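Protein STN1 (Saccharomyces cerevisiae, PDB 3KEY) regulates telomere length and protects chromosome ends, restraining telomerase loading through its interaction with CDC13, this chain being its C-terminal part with two winged helix-turn-helix regions. Local coordinates at residues Leu17-Lys20 with Glu21-Asn24; Tyr28-Lys31 with Glu32-Ser35. One frame throughout, in Å; residues are numbered along the deposited sequence.

Following the chain from the N terminus, helix 6-16 ends and contact 1 turns its loop (residues 17-20) into the edge strand 21-23 of the first winged helix-turn-helix region. Helix 24-28 follows, and contact 2 then rounds the corner into helix 31-47. Both are local turns met in series: contact 1 is complete before contact 2 begins, so they neither nest nor cross. They still meet in space, with centres about 13 Å apart, where Leu17 CD2 packs on Leu30 CD1 at 3.7 Å. Between them they join helix 6-16 to the small antiparallel sheet and helix 24-28 to helix 31-47.

Contact 1: residues Leu17-Lys20 with Glu21-Asn24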
# COMPACT_ATOMS: atom_id res chain seq x y z
N LEU A 17 5.39 -10.70 3.67
CA LEU A 17 5.17 -11.86 4.53
C LEU A 17 4.78 -13.08 3.71
O LEU A 17 3.91 -13.00 2.85
CB LEU A 17 4.07 -11.58 5.56
CG LEU A 17 4.31 -10.47 6.59
CD1 LEU A 17 3.13 -10.40 7.54
CD2 LEU A 17 5.60 -10.76 7.35
N GLN A 18 5.42 -14.21 3.98
CA GLN A 18 5.11 -15.42 3.23
C GLN A 18 3.94 -16.17 3.86
O GLN A 18 4.10 -17.27 4.40
CB GLN A 18 6.34 -16.32 3.15
CG GLN A 18 7.49 -15.69 2.37
CD GLN A 18 7.07 -15.29 0.97
OE1 GLN A 18 6.63 -16.12 0.18
NE2 GLN A 18 7.21 -14.00 0.66
N MET A 19 2.75 -15.57 3.77
CA MET A 19 1.53 -16.13 4.32
C MET A 19 0.31 -15.41 3.75
O MET A 19 0.43 -14.31 3.22
CB MET A 19 1.53 -16.00 5.85
CG MET A 19 1.89 -14.60 6.34
SD MET A 19 2.26 -14.54 8.11
CE MET A 19 4.05 -14.70 8.08
N LYS A 20 -0.86 -16.04 3.87
CA LYS A 20 -2.09 -15.47 3.35
C LYS A 20 -2.87 -14.68 4.41
O LYS A 20 -3.76 -13.90 4.08
CB LYS A 20 -2.99 -16.56 2.78
CG LYS A 20 -2.29 -17.48 1.80
CD LYS A 20 -3.16 -18.68 1.50
CE LYS A 20 -2.41 -19.78 0.76
NZ LYS A 20 -3.32 -20.95 0.55
N GLU A 21 -2.53 -14.90 5.67
CA GLU A 21 -3.20 -14.21 6.77
C GLU A 21 -2.27 -14.09 7.96
O GLU A 21 -1.29 -14.83 8.07
CB GLU A 21 -4.45 -14.99 7.21
CG GLU A 21 -4.25 -15.77 8.55
CD GLU A 21 -5.28 -16.89 8.74
OE1 GLU A 21 -5.27 -17.56 9.80
OE2 GLU A 21 -6.10 -17.10 7.82
N ILE A 22 -2.58 -13.16 8.86
CA ILE A 22 -1.80 -12.97 10.07
C ILE A 22 -2.66 -12.29 11.14
O ILE A 22 -3.47 -11.41 10.84
CB ILE A 22 -0.53 -12.13 9.81
CG1 ILE A 22 0.31 -12.06 11.10
CG2 ILE A 22 -0.90 -10.73 9.35
CD1 ILE A 22 1.70 -11.48 10.90
N SER A 23 -2.49 -12.72 12.38
CA SER A 23 -3.25 -12.14 13.47
C SER A 23 -2.62 -10.83 13.90
O SER A 23 -1.43 -10.60 13.71
CB SER A 23 -3.30 -13.10 14.67
OG SER A 23 -2.02 -13.25 15.24
N ASN A 24 -3.45 -9.98 14.49
CA ASN A 24 -3.05 -8.68 14.99
C ASN A 24 -1.87 -8.81 15.96
O ASN A 24 -0.92 -8.02 15.90
CB ASN A 24 -4.26 -8.05 15.69
CG ASN A 24 -4.10 -6.56 15.92
OD1 ASN A 24 -4.02 -5.77 14.98
ND2 ASN A 24 -4.08 -6.17 17.19
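Ile22 swings CG1 to the side opposite its own amide nitrogen (chi1 -175°) and stays extended through chi2, which carries CD1 out to the end of Leu17; the two side chains cross at about a right angle and meet tip to tip, Leu17 CD1 to Ile22 CD1 at 3.8 Å. Met19 comes in beside them. Its CG sits in the crowded position between backbone N and carbonyl carbon, and the chain brings SD to 4.1 Å from Ile22 CB, with Ile22 CD1 almost as near. The same sulfur passes 3.6 Å from Glu21 O, a plain van der Waals neighbour. An inverse gamma turn centred on Gln18 separates Leu17 from Met19, closed by a weak bond of 3.0 Å from Met19 N to Leu17 O. Lys93 NZ then bonds to the carbonyls of both Leu17 and Met19, pinning the turn from outside. In the winged helix-turn-helix this is the link from the first helix, 6-16, to the short strand 21-23 at the edge of a three-stranded antiparallel sheet, where Ile22 pairs through its backbone with Phe87 of strand 86-88. Of the residues touching here Ile22 is the buried one, and Leu89 lies against both it and Leu17. The CB of Glu21 is directed away from residues 17-20, and its carboxylate makes a salt bridge with Lys80. At the far end of the strand, Ser23 is the N-cap of helix 24-28, its OG accepting a bond from Asp26 N.

Contact 2: residues Tyr28-Lys31 with Glu32-Ser35; sequences YKLK and EVRS
Arg34 lays its CD over one face of the Tyr28 ring, a CH-pi contact with CD 4.2 Å from the ring centroid and 15° off the normal. Beyond CD the guanidinium lies almost flat against the ring, the two planes 12° apart but slipped toward the phenol end, so that Tyr28 OH sits above the rim of the guanidinium. Tyr28 OH and Arg34 NE are both buried, with no polar partner in the model. Arg34 gets there by bending twice, at chi2 and chi3, and the bend brings CD to 3.0 Å from the backbone carbonyl oxygen, Tyr28 O, a tight fit. With an alanine here in place of Arg34, the ring face of Tyr28 would probably lose its cover and Glu60, on helix 56-73, its charged mate. Separately, Leu30 CB packs on Val33 CG2 at 3.7 Å. The backbone sets the spacing: Leu30 is the N-cap of helix 31-47, and its carbonyl oxygen, Leu30 O, takes Arg34 N at 3.0 Å, while the next bond along the helix runs from Ser35 N to Lys31 O at 3.1 Å. This is the turn between helices 24-28 and 31-47 of the first winged helix-turn-helix, and Tyr28 lies in the link between them, its ring meeting the side chain of Arg34 on the later helix. Further out, helix 56-73 backs the pair: Glu60 makes a salt bridge with Arg34 NH2, which probably fixes the rotation of the guanidinium, and Phe64 meets the Tyr28 ring edge-to-face. Val33, buried, touches Phe64 and Ile13 of helix 6-16.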
# COMPACT_ATOMS: atom_id res chain seq x y z
N TYR A 28 2.08 -7.46 15.29
CA TYR A 28 2.66 -6.48 16.20
C TYR A 28 4.00 -6.93 16.79
O TYR A 28 4.79 -6.10 17.23
CB TYR A 28 1.68 -6.20 17.33
CG TYR A 28 2.05 -5.05 18.23
CD1 TYR A 28 2.73 -5.26 19.43
CD2 TYR A 28 1.70 -3.75 17.89
CE1 TYR A 28 3.03 -4.19 20.28
CE2 TYR A 28 1.99 -2.67 18.73
CZ TYR A 28 2.65 -2.90 19.92
OH TYR A 28 2.91 -1.85 20.76
N LYS A 29 4.26 -8.23 16.77
CA LYS A 29 5.51 -8.77 17.30
C LYS A 29 6.68 -8.71 16.31
O LYS A 29 7.83 -8.94 16.69
CB LYS A 29 5.31 -10.22 17.75
CG LYS A 29 4.38 -10.38 18.94
CD LYS A 29 4.20 -11.84 19.31
CE LYS A 29 3.21 -12.01 20.46
NZ LYS A 29 2.96 -13.45 20.76
N LEU A 30 6.40 -8.41 15.05
CA LEU A 30 7.45 -8.34 14.04
C LEU A 30 8.35 -7.13 14.26
O LEU A 30 7.88 -6.01 14.49
CB LEU A 30 6.85 -8.29 12.63
CG LEU A 30 6.09 -9.55 12.20
CD1 LEU A 30 5.53 -9.37 10.79
CD2 LEU A 30 7.03 -10.74 12.24
N LYS A 31 9.66 -7.37 14.20
CA LYS A 31 10.65 -6.32 14.41
C LYS A 31 10.40 -5.12 13.51
O LYS A 31 10.31 -3.98 13.99
CB LYS A 31 12.07 -6.85 14.16
CG LYS A 31 13.17 -5.86 14.50
CD LYS A 31 14.56 -6.46 14.33
CE LYS A 31 15.63 -5.47 14.80
NZ LYS A 31 17.02 -6.02 14.70
N GLU A 32 10.28 -5.37 12.21
CA GLU A 32 10.02 -4.32 11.24
C GLU A 32 8.78 -3.50 11.60
O GLU A 32 8.76 -2.28 11.43
CB GLU A 32 9.86 -4.91 9.84
CG GLU A 32 11.15 -4.98 9.04
CD GLU A 32 10.92 -5.46 7.61
OE1 GLU A 32 10.60 -6.66 7.43
OE2 GLU A 32 11.06 -4.64 6.67
N VAL A 33 7.75 -4.17 12.10
CA VAL A 33 6.52 -3.49 12.48
C VAL A 33 6.75 -2.59 13.70
O VAL A 33 6.29 -1.45 13.73
CB VAL A 33 5.37 -4.49 12.79
CG1 VAL A 33 4.14 -3.75 13.27
CG2 VAL A 33 5.03 -5.28 11.53
N ARG A 34 7.47 -3.09 14.70
CA ARG A 34 7.75 -2.28 15.88
C ARG A 34 8.49 -0.98 15.52
O ARG A 34 8.22 0.07 16.10
CB ARG A 34 8.57 -3.08 16.91
CG ARG A 34 7.81 -4.21 17.60
CD ARG A 34 6.43 -3.75 18.09
NE ARG A 34 6.49 -2.61 19.00
CZ ARG A 34 6.89 -2.67 20.27
NH1 ARG A 34 7.25 -3.84 20.80
NH2 ARG A 34 6.91 -1.58 21.02
N SER A 35 9.40 -1.05 14.55
CA SER A 35 10.16 0.13 14.13
C SER A 35 9.21 1.21 13.62
O SER A 35 9.30 2.37 14.02
CB SER A 35 11.14 -0.22 13.02
OG SER A 35 11.99 -1.29 13.41